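Local coordinates for phthiocerol synthesis polyketide synthase type I PpsC (Mycobacterium tuberculosis, PDB 7AHB), which probably loads acyl extender units onto the acyl carrier protein during phthiocerol synthesis, through its acyltransferase domain, at residues A148-P153 / Q261-P266; D257-P262 / G282-A287. All coordinates share one frame; numbering follows the deposited sequence.

Contact 1: residues A148-P153 / Q261-P266. With NA (sodium ion), chain O.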
loop_
_atom_site.group_PDB
_atom_site.type_symbol
_atom_site.label_atom_id
_atom_site.label_comp_id
_atom_site.label_asym_id
_atom_site.label_seq_id
_atom_site.Cartn_x
_atom_site.Cartn_y
_atom_site.Cartn_z
ATOM N N ALA A 148 -2.191 2.402 -12.801
ATOM C CA ALA A 148 -2.205 3.648 -13.547
ATOM C C ALA A 148 -1.602 3.520 -14.947
ATOM O O ALA A 148 -1.664 4.475 -15.715
ATOM C CB ALA A 148 -1.451 4.731 -12.781
ATOM N N GLY A 149 -1.037 2.374 -15.301
ATOM C CA GLY A 149 -0.477 2.149 -16.616
ATOM C C GLY A 149 0.979 2.517 -16.779
ATOM O O GLY A 149 1.518 2.396 -17.880
ATOM N N ALA A 150 1.636 2.978 -15.725
ATOM C CA ALA A 150 3.053 3.296 -15.841
ATOM C C ALA A 150 3.913 2.032 -15.895
ATOM O O ALA A 150 5.034 2.064 -16.413
ATOM C CB ALA A 150 3.470 4.177 -14.664
ATOM N N LEU A 151 3.420 0.929 -15.355
ATOM C CA LEU A 151 4.106 -0.353 -15.391
ATOM C C LEU A 151 3.109 -1.408 -15.838
ATOM O O LEU A 151 1.911 -1.283 -15.595
ATOM C CB LEU A 151 4.666 -0.787 -14.008
ATOM C CG LEU A 151 5.783 0.024 -13.357
ATOM C CD1 LEU A 151 6.054 -0.605 -11.980
ATOM C CD2 LEU A 151 7.023 0.072 -14.198
ATOM N N THR A 152 3.617 -2.460 -16.461
ATOM C CA THR A 152 2.836 -3.660 -16.719
ATOM C C THR A 152 2.817 -4.517 -15.467
ATOM O O THR A 152 3.654 -4.324 -14.584
ATOM C CB THR A 152 3.448 -4.456 -17.852
ATOM O OG1 THR A 152 4.717 -4.951 -17.413
ATOM C CG2 THR A 152 3.597 -3.580 -19.108
ATOM N N PRO A 153 1.847 -5.442 -15.346
ATOM C CA PRO A 153 1.877 -6.370 -14.197
ATOM C C PRO A 153 3.198 -7.114 -14.080
ATOM O O PRO A 153 3.695 -7.344 -12.967
ATOM C CB PRO A 153 0.694 -7.316 -14.477
ATOM C CG PRO A 153 -0.265 -6.434 -15.301
ATOM C CD PRO A 153 0.622 -5.597 -16.163
ATOM N N GLN A 261 6.337 3.532 -18.682
ATOM C CA GLN A 261 5.605 4.395 -19.596
ATOM C C GLN A 261 4.927 5.487 -18.780
ATOM O O GLN A 261 4.725 5.336 -17.572
ATOM C CB GLN A 261 4.560 3.609 -20.406
ATOM C CG GLN A 261 5.164 2.645 -21.405
ATOM C CD GLN A 261 6.030 3.350 -22.422
ATOM O OE1 GLN A 261 5.735 4.474 -22.812
ATOM N NE2 GLN A 261 7.081 2.693 -22.879
ATOM N N PRO A 262 4.577 6.603 -19.401
ATOM C CA PRO A 262 3.789 7.608 -18.691
ATOM C C PRO A 262 2.474 7.008 -18.233
ATOM O O PRO A 262 1.845 6.250 -18.990
ATOM C CB PRO A 262 3.557 8.711 -19.741
ATOM C CG PRO A 262 4.575 8.486 -20.797
ATOM C CD PRO A 262 4.944 7.015 -20.766
ATOM N N PRO A 263 1.997 7.366 -17.041
ATOM C CA PRO A 263 0.696 6.856 -16.601
ATOM C C PRO A 263 -0.450 7.388 -17.450
ATOM O O PRO A 263 -0.395 8.484 -18.025
ATOM C CB PRO A 263 0.591 7.341 -15.149
ATOM C CG PRO A 263 1.539 8.520 -15.067
ATOM C CD PRO A 263 2.630 8.268 -16.047
ATOM N N THR A 264 -1.514 6.591 -17.507
ATOM C CA THR A 264 -2.741 7.003 -18.172
ATOM C C THR A 264 -3.831 7.406 -17.184
ATOM O O THR A 264 -4.772 8.106 -17.575
ATOM C CB THR A 264 -3.280 5.888 -19.085
ATOM O OG1 THR A 264 -3.558 4.711 -18.330
ATOM C CG2 THR A 264 -2.268 5.539 -20.143
ATOM N N ILE A 265 -3.715 6.995 -15.925
ATOM C CA ILE A 265 -4.581 7.417 -14.823
ATOM C C ILE A 265 -3.724 8.341 -13.953
ATOM O O ILE A 265 -2.564 7.997 -13.693
ATOM C CB ILE A 265 -5.077 6.221 -13.988
ATOM C CG1 ILE A 265 -5.773 5.200 -14.840
ATOM C CG2 ILE A 265 -6.033 6.686 -12.889
ATOM C CD1 ILE A 265 -6.668 4.228 -14.073
ATOM N N PRO A 266 -4.228 9.477 -13.466
ATOM C CA PRO A 266 -3.457 10.278 -12.502
ATOM C C PRO A 266 -2.977 9.378 -11.376
ATOM O O PRO A 266 -3.751 8.626 -10.780
ATOM C CB PRO A 266 -4.469 11.319 -12.010
ATOM C CG PRO A 266 -5.332 11.540 -13.234
ATOM C CD PRO A 266 -5.504 10.121 -13.802
HETATM NA NA NA O . 7.791 0.234 -21.915
HETATM O O HOH W 1 0.462 4.093 -19.798
#
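Ala148 and Ala150 meet the loop 261-266 through both methyl groups and backbone, the two segments running antiparallel. The tight part centres on Ala148. Ala148 CB lies 4.1 Å from Pro263 CB and equally close to Ile265 CB, so it touches both. Ile265 CG1 lies beside its own backbone N (chi1 -56°), which brings CG1 alongside Ala148 CA. Ala148 O is gripped by two amides. Thr264 N donates to Ala148 O from 2.8 Å, almost straight out from the carbonyl. Ile265 N donates to Ala148 O from 3.3 Å, well off that line. Further along, Ala150 O accepts from Gln261 N at 3.0 Å, with an N-H...O angle of 166°. Ala150 CA also makes a CH...O contact with Gln261 O, 3.2 Å away.

The other side is looser and wetter. There a water donates to both Gly149 O and Pro262 O, bridging two carbonyls that do not bond each other. The exposed Gln261 side chain bends at chi2 (-60°) and leads away to a sodium ion, which Thr259 also binds.

Gly149, with positive phi, ends helix 141-147 in a Schellman motif. The contact joins this helix end to the lead-in of edge strand 267-269. That strand pairs in parallel with strand 133-136, which leads into a probable nucleophile elbow, as in related acyltransferases.

Contact 2: residues D257-P262 / G282-A287. With NA (sodium ion), chain O.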
loop_
_atom_site.group_PDB
_atom_site.type_symbol
_atom_site.label_atom_id
_atom_site.label_comp_id
_atom_site.label_asym_id
_atom_site.label_seq_id
_atom_site.Cartn_x
_atom_site.Cartn_y
_atom_site.Cartn_z
ATOM N N ASP A 257 17.207 -2.176 -16.588
ATOM C CA ASP A 257 16.501 -2.413 -17.838
ATOM C C ASP A 257 15.016 -2.124 -17.738
ATOM O O ASP A 257 14.316 -2.250 -18.748
ATOM C CB ASP A 257 16.695 -3.859 -18.291
ATOM C CG ASP A 257 18.130 -4.156 -18.672
ATOM O OD1 ASP A 257 18.868 -3.214 -19.035
ATOM O OD2 ASP A 257 18.512 -5.339 -18.602
ATOM N N LEU A 258 14.531 -1.728 -16.561
ATOM C CA LEU A 258 13.121 -1.397 -16.403
ATOM C C LEU A 258 12.784 -0.156 -17.236
ATOM O O LEU A 258 13.361 0.920 -17.040
ATOM C CB LEU A 258 12.793 -1.151 -14.939
ATOM C CG LEU A 258 11.318 -0.923 -14.607
ATOM C CD1 LEU A 258 10.508 -2.193 -14.812
ATOM C CD2 LEU A 258 11.159 -0.409 -13.188
ATOM N N THR A 259 11.827 -0.296 -18.142
ATOM C CA THR A 259 11.418 0.784 -19.039
ATOM C C THR A 259 9.935 1.051 -18.822
ATOM O O THR A 259 9.073 0.388 -19.426
ATOM C CB THR A 259 11.722 0.415 -20.490
ATOM O OG1 THR A 259 13.111 0.092 -20.605
ATOM C CG2 THR A 259 11.405 1.580 -21.427
ATOM N N PRO A 260 9.592 2.003 -17.970
ATOM C CA PRO A 260 8.182 2.311 -17.708
ATOM C C PRO A 260 7.608 3.169 -18.829
ATOM O O PRO A 260 8.300 3.501 -19.781
ATOM C CB PRO A 260 8.245 3.081 -16.394
ATOM C CG PRO A 260 9.518 3.837 -16.516
ATOM C CD PRO A 260 10.494 2.928 -17.257
ATOM N N GLN A 261 6.337 3.532 -18.682
ATOM C CA GLN A 261 5.605 4.395 -19.596
ATOM C C GLN A 261 4.927 5.487 -18.780
ATOM O O GLN A 261 4.725 5.336 -17.572
ATOM C CB GLN A 261 4.560 3.609 -20.406
ATOM C CG GLN A 261 5.164 2.645 -21.405
ATOM C CD GLN A 261 6.030 3.350 -22.422
ATOM O OE1 GLN A 261 5.735 4.474 -22.812
ATOM N NE2 GLN A 261 7.081 2.693 -22.879
ATOM N N PRO A 262 4.577 6.603 -19.401
ATOM C CA PRO A 262 3.789 7.608 -18.691
ATOM C C PRO A 262 2.474 7.008 -18.233
ATOM O O PRO A 262 1.845 6.250 -18.990
ATOM C CB PRO A 262 3.557 8.711 -19.741
ATOM C CG PRO A 262 4.575 8.486 -20.797
ATOM C CD PRO A 262 4.944 7.015 -20.766
ATOM N N GLY A 282 6.697 14.777 -15.858
ATOM C CA GLY A 282 6.090 13.898 -14.888
ATOM C C GLY A 282 7.068 12.865 -14.380
ATOM O O GLY A 282 8.047 12.536 -15.056
ATOM N N PRO A 283 6.831 12.337 -13.175
ATOM C CA PRO A 283 7.706 11.276 -12.650
ATOM C C PRO A 283 7.819 10.111 -13.624
ATOM O O PRO A 283 6.853 9.729 -14.282
ATOM C CB PRO A 283 7.033 10.858 -11.335
ATOM C CG PRO A 283 5.627 11.433 -11.416
ATOM C CD PRO A 283 5.758 12.690 -12.228
ATOM N N ARG A 284 9.032 9.579 -13.730
ATOM C CA ARG A 284 9.332 8.378 -14.489
ATOM C C ARG A 284 9.491 7.227 -13.505
ATOM O O ARG A 284 10.373 7.261 -12.632
ATOM C CB ARG A 284 10.607 8.555 -15.304
ATOM C CG ARG A 284 10.881 7.411 -16.261
ATOM C CD ARG A 284 11.980 7.763 -17.268
ATOM N NE ARG A 284 12.167 6.679 -18.239
ATOM C CZ ARG A 284 13.068 5.701 -18.105
ATOM N NH1 ARG A 284 13.883 5.670 -17.042
ATOM N NH2 ARG A 284 13.155 4.747 -19.036
ATOM N N PHE A 285 8.626 6.227 -13.622
ATOM C CA PHE A 285 8.582 5.163 -12.616
ATOM C C PHE A 285 9.611 4.074 -12.929
ATOM O O PHE A 285 9.302 2.907 -13.129
ATOM C CB PHE A 285 7.169 4.604 -12.509
ATOM C CG PHE A 285 6.202 5.566 -11.918
ATOM C CD1 PHE A 285 5.498 6.454 -12.726
ATOM C CD2 PHE A 285 6.011 5.617 -10.539
ATOM C CE1 PHE A 285 4.615 7.363 -12.169
ATOM C CE2 PHE A 285 5.130 6.528 -9.981
ATOM C CZ PHE A 285 4.438 7.405 -10.799
ATOM N N ASP A 286 10.862 4.497 -12.930
ATOM C CA ASP A 286 12.007 3.716 -13.349
ATOM C C ASP A 286 12.800 3.273 -12.119
ATOM O O ASP A 286 12.373 3.475 -10.976
ATOM C CB ASP A 286 12.881 4.542 -14.301
ATOM C CG ASP A 286 13.336 5.873 -13.691
ATOM O OD1 ASP A 286 13.193 6.066 -12.453
ATOM O OD2 ASP A 286 13.804 6.744 -14.465
ATOM N N ALA A 287 13.972 2.669 -12.357
ATOM C CA ALA A 287 14.764 2.114 -11.259
ATOM C C ALA A 287 15.054 3.163 -10.190
ATOM O O ALA A 287 14.939 2.884 -8.987
ATOM C CB ALA A 287 16.073 1.540 -11.793
HETATM NA NA NA O . 7.791 0.234 -21.915
HETATM O O HOH W 2 14.914 1.540 -14.920
HETATM O O HOH W 3 6.614 6.267 -15.795
#
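Pro260 packs on Phe285 and Arg284, and no direct hydrogen bond links the two segments. Pro260 CB rests in van der Waals contact 3.4 Å from Phe285 O, tucking the proline ring against the turn. The apolar pair Pro260 CB and Phe285 CB is 4.3 Å apart. Leu258 CG is anti to its backbone N (chi1 -174°), and Leu258 CD2 packs against the same carbonyl, Phe285 O, at 3.8 Å. Leu258 also touches Gln155 and Val159 of helix 153-167. The Phe285 ring turns elsewhere, meeting Ala150 and stacking edge-to-face with His289.

A charged group lies across the proline. The Arg284 chain is extended from CG to NE and crosses Pro260 at about a right angle. Pro260 CD sits over one face of the guanidinium, off-centre toward the rim, 3.7 Å from Arg284 NH2. Within 282-287, Arg284 NH1 makes a salt bridge to Asp286 OD2 at 2.8 Å; Asp286 OD2 accepts with its lone pair that faces away from OD1. The other oxygen, OD1, caps the backbone N of His289 at the start of helix 287-295.

Two waters supply the polar links. One donates to Leu258 O and accepts from Ala287 N. The other donates to Gln261 O and accepts from Phe285 N at 3.0 Å; it lies in the plane of the Phe285 ring, at its edge. Phe285 is the centre of an inverse gamma turn, closed by a weak bond from Asp286 N to Arg284 O.

Between the two segments, the polar links thus pass through water and the direct touching is packing. The Asp286 carboxylate probably offsets part of the Arg284 charge and holds the guanidinium where one face meets Pro260 CD.

How the contacts relate
Contacts 1 and 2 share Gln261 and Pro262, and their centres are about 9 Å apart. Contact 1 sets buried Ala148 and Ala150 against exposed Gln261 and Thr264; contact 2 sets buried Leu258, Pro260 and Phe285 against exposed Thr259 and Arg284. Both touch one sodium ion. They meet where Ala150 and Leu151 pack on Pro260 and Phe285; Ala150 CB is 3.6 Å from Phe285 CD1. The loop between helix 248-254 and strand 267-269 serves both. Contact 1 ties it to the end of helix 141-147 by backbone hydrogen bonds. Contact 2, farther from the chain centre, joins it to the start of helix 287-295 by packing and bridging waters, while a salt bridge stays within 282-287.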